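Tol-Pal system protein TolB (Acinetobacter baumannii, PDB 7MX5) is the periplasmic component of the Tol-Pal system, which probably takes part in outer-membrane invagination during cell division and in keeping the outer membrane intact. Local coordinates at residues I284-F289 and S293-T298; G214-P219 and G258-A263; E239-D244 and V250-N255. All blocks are in the same frame, centred on the assembly; numbering follows the deposited sequence.

Contact 1 (I284-F289 and S293-T298); sequences IYRYDF and SVKRLT
Strand 284-288 and strand 294-296 run antiparallel, their short axes 4.4 Å apart at closest approach and 151° between directions. Arg286 and Lys295 form the hydrogen-bonded pair, Arg286 N to Lys295 O at 2.6 Å and Lys295 N to Arg286 O at 2.8 Å; Tyr285 faces Arg296 and Tyr287 faces Val294 in non-hydrogen-bonded pairs. Asp288 N to Ser293 O closes the turn end. At the other end Ile284 O receives Leu297 N, and Ile284 N gives a nearly straight bond (167°) to the side-chain hydroxyl OG1 of Thr298, which is also bonded to Gln283. Tyr285, Tyr287, Val294 and Arg296 share one face. Arg296 keeps its chain extended, CG anti to the backbone N (chi1 -172°), and runs over the Tyr285 ring: CG sits 4.2 Å from the ring centroid in a CH-pi contact displaced toward the rim. Its NE then bonds Thr298 O, near the guanidinium plane, at a short 2.5 Å. Val294 divides its branches, CG1 packing on Tyr285 CD2 and CG2 meeting the edge of the Tyr287 ring 3.6 Å from CD1. On the face of Arg286 and Lys295, Arg286 reaches forward along its own strand to a weakly bonded salt bridge with OD1 of Asp288, whose carboxylate may offset part of the like-charge repulsion between Arg286 NH1 and Lys295 NZ, while Leu297 CD1 rests on Arg286 CB at 3.7 Å. Such a beta hairpin, pairing the third and outermost strands of a four-stranded antiparallel sheet, is characteristic of a beta-propeller blade.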
loop_
_atom_site.group_PDB
_atom_site.type_symbol
_atom_site.label_atom_id
_atom_site.label_comp_id
_atom_site.label_asym_id
_atom_site.label_seq_id
_atom_site.Cartn_x
_atom_site.Cartn_y
_atom_site.Cartn_z
ATOM N N ILE A 284 5.299 -5.798 -20.283
ATOM C CA ILE A 284 4.006 -5.948 -19.627
ATOM C C ILE A 284 2.930 -6.005 -20.702
ATOM O O ILE A 284 2.797 -5.078 -21.508
ATOM C CB ILE A 284 3.739 -4.803 -18.637
ATOM C CG1 ILE A 284 4.614 -4.962 -17.394
ATOM C CG2 ILE A 284 2.268 -4.765 -18.250
ATOM C CD1 ILE A 284 4.525 -3.797 -16.444
ATOM N N TYR A 285 2.167 -7.091 -20.713
ATOM C CA TYR A 285 1.098 -7.303 -21.675
ATOM C C TYR A 285 -0.247 -7.325 -20.961
ATOM O O TYR A 285 -0.328 -7.448 -19.737
ATOM C CB TYR A 285 1.315 -8.606 -22.453
ATOM C CG TYR A 285 2.498 -8.570 -23.395
ATOM C CD1 TYR A 285 3.797 -8.633 -22.910
ATOM C CD2 TYR A 285 2.317 -8.476 -24.768
ATOM C CE1 TYR A 285 4.882 -8.603 -23.764
ATOM C CE2 TYR A 285 3.397 -8.443 -25.632
ATOM C CZ TYR A 285 4.677 -8.507 -25.124
ATOM O OH TYR A 285 5.757 -8.476 -25.977
ATOM N N ARG A 286 -1.313 -7.203 -21.748
ATOM C CA ARG A 286 -2.679 -7.190 -21.238
ATOM C C ARG A 286 -3.477 -8.282 -21.935
ATOM O O ARG A 286 -3.627 -8.257 -23.161
ATOM C CB ARG A 286 -3.335 -5.824 -21.454
ATOM C CG ARG A 286 -4.781 -5.744 -20.984
ATOM C CD ARG A 286 -5.482 -4.523 -21.561
ATOM N NE ARG A 286 -6.876 -4.436 -21.140
ATOM C CZ ARG A 286 -7.901 -4.903 -21.841
ATOM N NH1 ARG A 286 -7.726 -5.506 -23.005
ATOM N NH2 ARG A 286 -9.133 -4.765 -21.358
ATOM N N TYR A 287 -3.986 -9.235 -21.157
ATOM C CA TYR A 287 -4.834 -10.302 -21.674
ATOM C C TYR A 287 -6.293 -9.913 -21.478
ATOM O O TYR A 287 -6.733 -9.696 -20.344
ATOM C CB TYR A 287 -4.544 -11.631 -20.976
ATOM C CG TYR A 287 -5.426 -12.769 -21.448
ATOM C CD1 TYR A 287 -5.059 -13.555 -22.531
ATOM C CD2 TYR A 287 -6.634 -13.048 -20.818
ATOM C CE1 TYR A 287 -5.863 -14.591 -22.968
ATOM C CE2 TYR A 287 -7.444 -14.081 -21.247
ATOM C CZ TYR A 287 -7.055 -14.850 -22.323
ATOM O OH TYR A 287 -7.860 -15.879 -22.752
ATOM N N ASP A 288 -7.041 -9.846 -22.575
ATOM C CA ASP A 288 -8.453 -9.492 -22.536
ATOM C C ASP A 288 -9.287 -10.749 -22.310
ATOM O O ASP A 288 -9.184 -11.714 -23.076
ATOM C CB ASP A 288 -8.865 -8.798 -23.833
ATOM C CG ASP A 288 -10.228 -8.146 -23.739
ATOM O OD1 ASP A 288 -10.433 -7.322 -22.822
ATOM O OD2 ASP A 288 -11.097 -8.459 -24.579
ATOM N N PHE A 289 -10.112 -10.737 -21.260
ATOM C CA PHE A 289 -10.989 -11.875 -20.999
ATOM C C PHE A 289 -12.036 -12.042 -22.092
ATOM O O PHE A 289 -12.432 -13.173 -22.401
ATOM C CB PHE A 289 -11.679 -11.717 -19.644
ATOM C CG PHE A 289 -10.784 -11.974 -18.467
ATOM C CD1 PHE A 289 -10.082 -13.161 -18.357
ATOM C CD2 PHE A 289 -10.654 -11.029 -17.462
ATOM C CE1 PHE A 289 -9.262 -13.398 -17.269
ATOM C CE2 PHE A 289 -9.836 -11.261 -16.372
ATOM C CZ PHE A 289 -9.140 -12.448 -16.277
ATOM N N SER A 293 -7.487 -11.984 -26.388
ATOM C CA SER A 293 -6.334 -11.392 -27.045
ATOM C C SER A 293 -5.296 -10.952 -26.019
ATOM O O SER A 293 -5.597 -10.729 -24.843
ATOM C CB SER A 293 -6.746 -10.192 -27.898
ATOM O OG SER A 293 -7.748 -9.429 -27.251
ATOM N N VAL A 294 -4.058 -10.827 -26.486
ATOM C CA VAL A 294 -2.952 -10.316 -25.688
ATOM C C VAL A 294 -2.408 -9.079 -26.387
ATOM O O VAL A 294 -2.166 -9.102 -27.599
ATOM C CB VAL A 294 -1.847 -11.372 -25.497
ATOM C CG1 VAL A 294 -0.566 -10.721 -24.998
ATOM C CG2 VAL A 294 -2.310 -12.453 -24.534
ATOM N N LYS A 295 -2.230 -8.001 -25.627
ATOM C CA LYS A 295 -1.772 -6.731 -26.168
ATOM C C LYS A 295 -0.648 -6.183 -25.304
ATOM O O LYS A 295 -0.718 -6.237 -24.073
ATOM C CB LYS A 295 -2.918 -5.718 -26.243
ATOM C CG LYS A 295 -2.536 -4.387 -26.861
ATOM C CD LYS A 295 -3.254 -3.241 -26.170
ATOM C CE LYS A 295 -4.753 -3.308 -26.410
ATOM N NZ LYS A 295 -5.518 -2.639 -25.323
ATOM N N ARG A 296 0.388 -5.655 -25.953
ATOM C CA ARG A 296 1.503 -5.057 -25.237
ATOM C C ARG A 296 1.127 -3.671 -24.731
ATOM O O ARG A 296 0.534 -2.868 -25.457
ATOM C CB ARG A 296 2.736 -4.967 -26.137
ATOM C CG ARG A 296 3.994 -4.529 -25.407
ATOM C CD ARG A 296 5.233 -4.709 -26.267
ATOM N NE ARG A 296 6.347 -3.905 -25.779
ATOM C CZ ARG A 296 7.491 -3.737 -26.427
ATOM N NH1 ARG A 296 7.708 -4.302 -27.603
ATOM N NH2 ARG A 296 8.441 -2.984 -25.881
ATOM N N LEU A 297 1.477 -3.395 -23.478
ATOM C CA LEU A 297 1.192 -2.113 -22.845
ATOM C C LEU A 297 2.415 -1.224 -22.703
ATOM O O LEU A 297 2.304 -0.004 -22.846
ATOM C CB LEU A 297 0.571 -2.334 -21.460
ATOM C CG LEU A 297 -0.843 -2.915 -21.431
ATOM C CD1 LEU A 297 -1.295 -3.148 -19.996
ATOM C CD2 LEU A 297 -1.813 -1.998 -22.161
ATOM N N THR A 298 3.581 -1.800 -22.426
ATOM C CA THR A 298 4.801 -1.038 -22.198
ATOM C C THR A 298 5.702 -1.126 -23.422
ATOM O O THR A 298 6.008 -2.225 -23.897
ATOM C CB THR A 298 5.540 -1.551 -20.961
ATOM O OG1 THR A 298 5.731 -2.968 -21.068
ATOM C CG2 THR A 298 4.743 -1.246 -19.701
#

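Contact 2 (G214-P219 and G258-A263)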
loop_
_atom_site.group_PDB
_atom_site.type_symbol
_atom_site.label_atom_id
_atom_site.label_comp_id
_atom_site.label_asym_id
_atom_site.label_seq_id
_atom_site.Cartn_x
_atom_site.Cartn_y
_atom_site.Cartn_z
ATOM N N GLY A 214 4.508 -27.865 -9.688
ATOM C CA GLY A 214 4.933 -26.759 -10.516
ATOM C C GLY A 214 4.445 -25.392 -10.095
ATOM O O GLY A 214 4.631 -24.428 -10.845
ATOM N N LEU A 215 3.834 -25.272 -8.920
ATOM C CA LEU A 215 3.271 -24.001 -8.482
ATOM C C LEU A 215 4.378 -22.990 -8.212
ATOM O O LEU A 215 5.226 -23.202 -7.338
ATOM C CB LEU A 215 2.421 -24.210 -7.231
ATOM C CG LEU A 215 1.727 -22.969 -6.664
ATOM C CD1 LEU A 215 0.763 -22.383 -7.682
ATOM C CD2 LEU A 215 1.006 -23.305 -5.368
ATOM N N ASN A 216 4.374 -21.890 -8.966
ATOM C CA ASN A 216 5.274 -20.775 -8.699
ATOM C C ASN A 216 4.679 -19.796 -7.695
ATOM O O ASN A 216 5.398 -19.280 -6.832
ATOM C CB ASN A 216 5.614 -20.040 -9.999
ATOM C CG ASN A 216 6.553 -20.830 -10.887
ATOM O OD1 ASN A 216 6.129 -21.724 -11.619
ATOM N ND2 ASN A 216 7.839 -20.502 -10.827
ATOM N N GLY A 217 3.379 -19.532 -7.792
ATOM C CA GLY A 217 2.708 -18.665 -6.846
ATOM C C GLY A 217 2.153 -17.394 -7.453
ATOM O O GLY A 217 1.461 -17.436 -8.475
ATOM N N ALA A 218 2.454 -16.256 -6.819
ATOM C CA ALA A 218 1.990 -14.936 -7.232
ATOM C C ALA A 218 0.473 -14.905 -7.378
ATOM O O ALA A 218 -0.039 -14.759 -8.495
ATOM C CB ALA A 218 2.657 -14.516 -8.544
ATOM N N PRO A 219 -0.279 -15.031 -6.288
ATOM C CA PRO A 219 -1.739 -15.017 -6.400
ATOM C C PRO A 219 -2.283 -13.611 -6.595
ATOM O O PRO A 219 -1.664 -12.613 -6.216
ATOM C CB PRO A 219 -2.209 -15.608 -5.064
ATOM C CG PRO A 219 -1.080 -15.405 -4.117
ATOM C CD PRO A 219 0.182 -15.173 -4.895
ATOM N N GLY A 258 9.705 -18.359 -20.832
ATOM C CA GLY A 258 11.052 -18.581 -20.350
ATOM C C GLY A 258 11.499 -17.708 -19.197
ATOM O O GLY A 258 12.658 -17.817 -18.774
ATOM N N ILE A 259 10.632 -16.836 -18.680
ATOM C CA ILE A 259 10.915 -16.064 -17.479
ATOM C C ILE A 259 9.752 -16.246 -16.512
ATOM O O ILE A 259 8.675 -16.718 -16.880
ATOM C CB ILE A 259 11.145 -14.565 -17.770
ATOM C CG1 ILE A 259 9.925 -13.960 -18.468
ATOM C CG2 ILE A 259 12.406 -14.364 -18.599
ATOM C CD1 ILE A 259 9.840 -12.453 -18.349
ATOM N N ASP A 260 9.984 -15.868 -15.259
ATOM C CA ASP A 260 8.936 -15.929 -14.251
ATOM C C ASP A 260 7.994 -14.744 -14.407
ATOM O O ASP A 260 8.430 -13.605 -14.602
ATOM C CB ASP A 260 9.537 -15.947 -12.846
ATOM C CG ASP A 260 8.887 -16.985 -11.951
ATOM O OD1 ASP A 260 7.657 -16.907 -11.743
ATOM O OD2 ASP A 260 9.604 -17.881 -11.457
ATOM N N THR A 261 6.695 -15.017 -14.321
ATOM C CA THR A 261 5.671 -14.018 -14.578
ATOM C C THR A 261 4.673 -13.977 -13.429
ATOM O O THR A 261 4.595 -14.894 -12.607
ATOM C CB THR A 261 4.934 -14.298 -15.895
ATOM O OG1 THR A 261 4.021 -13.229 -16.171
ATOM C CG2 THR A 261 4.170 -15.610 -15.807
ATOM N N GLU A 262 3.913 -12.884 -13.380
ATOM C CA GLU A 262 2.863 -12.681 -12.392
ATOM C C GLU A 262 1.692 -11.976 -13.060
ATOM O O GLU A 262 1.889 -11.034 -13.831
ATOM C CB GLU A 262 3.354 -11.852 -11.193
ATOM C CG GLU A 262 4.700 -12.279 -10.623
ATOM C CD GLU A 262 5.865 -11.573 -11.291
ATOM O OE1 GLU A 262 5.620 -10.717 -12.168
ATOM O OE2 GLU A 262 7.024 -11.880 -10.943
ATOM N N ALA A 263 0.480 -12.433 -12.759
ATOM C CA ALA A 263 -0.736 -11.880 -13.338
ATOM C C ALA A 263 -1.488 -11.064 -12.295
ATOM O O ALA A 263 -1.607 -11.478 -11.138
ATOM C CB ALA A 263 -1.637 -12.989 -13.885
HETATM O O HOH W 1 0.319 -11.443 -9.188
HETATM O O HOH W 2 0.134 -14.610 -10.983
#
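Ala218 lays its methyl group against the aliphatic part of Glu262, CB lying 3.7 Å from CG and about as far from CB of the glutamate. The contact joins neighbouring blades of the beta-propeller: 214-219 belongs to strand 215-221, at one border of its four-stranded sheet, and 258-263 is the link leading into strand 263-265 of the next. Between Asn216 and Gly217 the border strand carries a classic beta bulge, both residues facing Thr231 on strand 227-232. Gly217 adopts backbone angles suited to glycine, because a CB there would press on the carbonyl oxygen of Asn216.

Glu262 offers Ala218 only its carbon atoms. With CG anti to the carbonyl carbon (chi1 -46°) and the chain bent at the next bond, the carboxylate leads away from 214-219, and OE2 forms a salt bridge with Arg306. Two residues before Ala218, within the bulge, Asn216 approaches Asp260 at the surface. Their amide and carboxylate planes stand 77° apart, with Asn216 ND2 3.2 Å from Asp260 OD2; on the other branch of the amide, OD1 is held by Ser233 OG. The second strand also ties down the linker itself, since Thr231 OG1 bonds Thr261 O, the residue between the two acidic side chains.

Past the alanine methyl, Ala218 O and Ala263 N lie too far apart to bond directly, and water bridges them; a second water joins the carbonyl oxygens of the same two residues, donating to Ala263 O and more weakly to Ala218 O. The bridging water gives Ala218 O a short hydrogen bond of 2.5 Å and accepts one from Ala263 N at 2.8 Å, connecting a carbonyl of one blade with an amide of the next.

Contact 3 (E239-D244 and V250-N255)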
loop_
_atom_site.group_PDB
_atom_site.type_symbol
_atom_site.label_atom_id
_atom_site.label_comp_id
_atom_site.label_asym_id
_atom_site.label_seq_id
_atom_site.Cartn_x
_atom_site.Cartn_y
_atom_site.Cartn_z
ATOM N N GLU A 239 3.656 -20.375 -16.214
ATOM C CA GLU A 239 2.473 -20.041 -16.994
ATOM C C GLU A 239 1.411 -19.464 -16.067
ATOM O O GLU A 239 1.393 -19.740 -14.866
ATOM C CB GLU A 239 1.911 -21.266 -17.733
ATOM C CG GLU A 239 2.256 -21.331 -19.212
ATOM C CD GLU A 239 2.446 -22.749 -19.705
ATOM O OE1 GLU A 239 2.120 -23.689 -18.953
ATOM O OE2 GLU A 239 2.922 -22.926 -20.845
ATOM N N ILE A 240 0.518 -18.662 -16.642
ATOM C CA ILE A 240 -0.559 -18.030 -15.886
ATOM C C ILE A 240 -1.794 -18.919 -15.935
ATOM O O ILE A 240 -2.196 -19.384 -17.008
ATOM C CB ILE A 240 -0.870 -16.625 -16.430
ATOM C CG1 ILE A 240 0.265 -15.656 -16.099
ATOM C CG2 ILE A 240 -2.187 -16.109 -15.867
ATOM C CD1 ILE A 240 0.914 -15.049 -17.318
ATOM N N TYR A 241 -2.395 -19.151 -14.772
ATOM C CA TYR A 241 -3.618 -19.927 -14.644
ATOM C C TYR A 241 -4.677 -19.088 -13.943
ATOM O O TYR A 241 -4.363 -18.253 -13.090
ATOM C CB TYR A 241 -3.374 -21.213 -13.846
ATOM C CG TYR A 241 -2.475 -22.216 -14.530
ATOM C CD1 TYR A 241 -1.094 -22.127 -14.416
ATOM C CD2 TYR A 241 -3.005 -23.238 -15.303
ATOM C CE1 TYR A 241 -0.267 -23.039 -15.045
ATOM C CE2 TYR A 241 -2.184 -24.158 -15.926
ATOM C CZ TYR A 241 -0.818 -24.050 -15.801
ATOM O OH TYR A 241 -0.003 -24.962 -16.431
ATOM N N GLN A 242 -5.936 -19.312 -14.307
ATOM C CA GLN A 242 -7.064 -18.709 -13.611
ATOM C C GLN A 242 -7.848 -19.796 -12.892
ATOM O O GLN A 242 -8.222 -20.805 -13.501
ATOM C CB GLN A 242 -7.988 -17.949 -14.564
ATOM C CG GLN A 242 -9.022 -17.106 -13.825
ATOM C CD GLN A 242 -9.966 -16.364 -14.747
ATOM O OE1 GLN A 242 -9.967 -16.577 -15.959
ATOM N NE2 GLN A 242 -10.778 -15.483 -14.174
ATOM N N MET A 243 -8.093 -19.590 -11.605
ATOM C CA MET A 243 -8.881 -20.513 -10.806
ATOM C C MET A 243 -10.280 -19.962 -10.584
ATOM O O MET A 243 -10.467 -18.753 -10.440
ATOM C CB MET A 243 -8.223 -20.779 -9.454
ATOM C CG MET A 243 -8.561 -22.141 -8.895
ATOM S SD MET A 243 -8.160 -22.318 -7.157
ATOM C CE MET A 243 -7.310 -23.891 -7.194
ATOM N N ASP A 244 -11.257 -20.860 -10.563
ATOM C CA ASP A 244 -12.614 -20.536 -10.149
ATOM C C ASP A 244 -12.785 -21.010 -8.712
ATOM O O ASP A 244 -12.603 -22.197 -8.422
ATOM C CB ASP A 244 -13.641 -21.186 -11.075
ATOM C CG ASP A 244 -15.063 -20.997 -10.590
ATOM O OD1 ASP A 244 -15.364 -19.925 -10.024
ATOM O OD2 ASP A 244 -15.882 -21.919 -10.782
ATOM N N VAL A 250 -9.184 -25.252 -12.463
ATOM C CA VAL A 250 -8.001 -24.565 -12.993
ATOM C C VAL A 250 -7.847 -24.849 -14.486
ATOM O O VAL A 250 -7.973 -25.996 -14.930
ATOM C CB VAL A 250 -6.705 -24.939 -12.243
ATOM C CG1 VAL A 250 -6.716 -24.348 -10.847
ATOM C CG2 VAL A 250 -6.517 -26.440 -12.188
ATOM N N LYS A 251 -7.578 -23.796 -15.262
ATOM C CA LYS A 251 -7.263 -23.943 -16.679
ATOM C C LYS A 251 -6.424 -22.750 -17.116
ATOM O O LYS A 251 -6.635 -21.630 -16.645
ATOM C CB LYS A 251 -8.530 -24.068 -17.533
ATOM C CG LYS A 251 -8.559 -25.334 -18.388
ATOM C CD LYS A 251 -7.392 -25.368 -19.369
ATOM C CE LYS A 251 -6.398 -26.475 -19.034
ATOM N NZ LYS A 251 -6.219 -27.435 -20.157
ATOM N N ARG A 252 -5.485 -23.000 -18.024
ATOM C CA ARG A 252 -4.384 -22.088 -18.296
ATOM C C ARG A 252 -4.755 -21.022 -19.324
ATOM O O ARG A 252 -5.732 -21.144 -20.067
ATOM C CB ARG A 252 -3.162 -22.870 -18.772
ATOM C CG ARG A 252 -3.290 -23.498 -20.138
ATOM C CD ARG A 252 -1.917 -23.650 -20.752
ATOM N NE ARG A 252 -1.427 -22.381 -21.270
ATOM C CZ ARG A 252 -1.402 -22.060 -22.556
ATOM N NH1 ARG A 252 -1.807 -22.909 -23.487
ATOM N NH2 ARG A 252 -0.958 -20.859 -22.917
ATOM N N MET A 253 -3.939 -19.964 -19.358
ATOM C CA MET A 253 -4.232 -18.808 -20.196
ATOM C C MET A 253 -3.084 -18.403 -21.118
ATOM O O MET A 253 -3.259 -18.404 -22.340
ATOM C CB MET A 253 -4.651 -17.617 -19.329
ATOM C CG MET A 253 -5.393 -18.000 -18.060
ATOM S SD MET A 253 -7.178 -18.009 -18.317
ATOM C CE MET A 253 -7.557 -16.288 -18.024
ATOM N N THR A 254 -1.943 -17.999 -20.570
ATOM C CA THR A 254 -0.936 -17.455 -21.477
ATOM C C THR A 254 0.526 -17.884 -21.573
ATOM O O THR A 254 0.869 -18.840 -22.269
ATOM C CB THR A 254 -0.886 -15.899 -21.395
ATOM O OG1 THR A 254 -2.064 -15.375 -20.764
ATOM C CG2 THR A 254 -0.752 -15.296 -22.786
ATOM N N ASN A 255 1.374 -17.153 -20.860
ATOM C CA ASN A 255 2.815 -17.275 -21.037
ATOM C C ASN A 255 3.803 -18.407 -20.812
ATOM O O ASN A 255 4.187 -18.710 -19.699
ATOM C CB ASN A 255 3.479 -15.990 -20.633
ATOM C CG ASN A 255 3.927 -15.229 -21.817
ATOM O OD1 ASN A 255 5.064 -14.820 -21.909
ATOM N ND2 ASN A 255 3.050 -15.098 -22.771
#
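Tyr241 and Arg252 cross obliquely in an antiparallel hairpin of a beta-propeller blade, strand 239-244 against its outermost partner 249-252. The ring meets the start of the arginine chain, CE2 standing 3.3 Å from Arg252 CB, while the guanidinium is turned 83° from the ring plane. Arg252 CG lies between the backbone N and carbonyl carbon (chi1 69°), and a further bend at chi3 brings NH2 back to Thr254 O, 2.8 Å away on its own strand's continuation. Glu239 OE2 is 4.4 Å from Arg252 NE and well out of the guanidinium plane, so the charges are near but no N-H points at it and no salt bridge forms. On the face shared with Tyr241, Met243 and Val250 lie side by side and point the same way, Met243 CG touching Val250 CG1 at 3.5 Å. The backbone grip is sparse: Met253 N bonds Ile240 O at 3.0 Å, and Gln242 N reaches Lys251 O only weakly. Gln242, extended with CG anti to its backbone N (chi1 -170°), lies across the bent chain of Met253 on the other face. Its NE2 bonds Tyr265 OH weakly, whereas its OE1 lies 3.2 Å from the terminal methyl CE of Met253.

In the fold
All three contacts lie on the same side of the chain's centre, in two consecutive four-stranded blades of the beta-propeller. Contact 3 is the outer hairpin of the blade 215-252 and contact 1 that of the blade 263-296, their centres 15 Å apart; contact 2 joins the first blade's opening strand to the linker entering the second. Along the chain contact 3 is nested inside the loop closed by contact 2, and contact 1 follows. Centres of contacts 2 and 3 are 10 Å apart, with Ile240 packed on Thr261 and Ala263. Contacts 1 and 2, 17 Å apart between centres, do not touch; contacts 1 and 3 do, through Phe289 and Tyr287 on Met253, so the two blades meet side by side through side-chain packing.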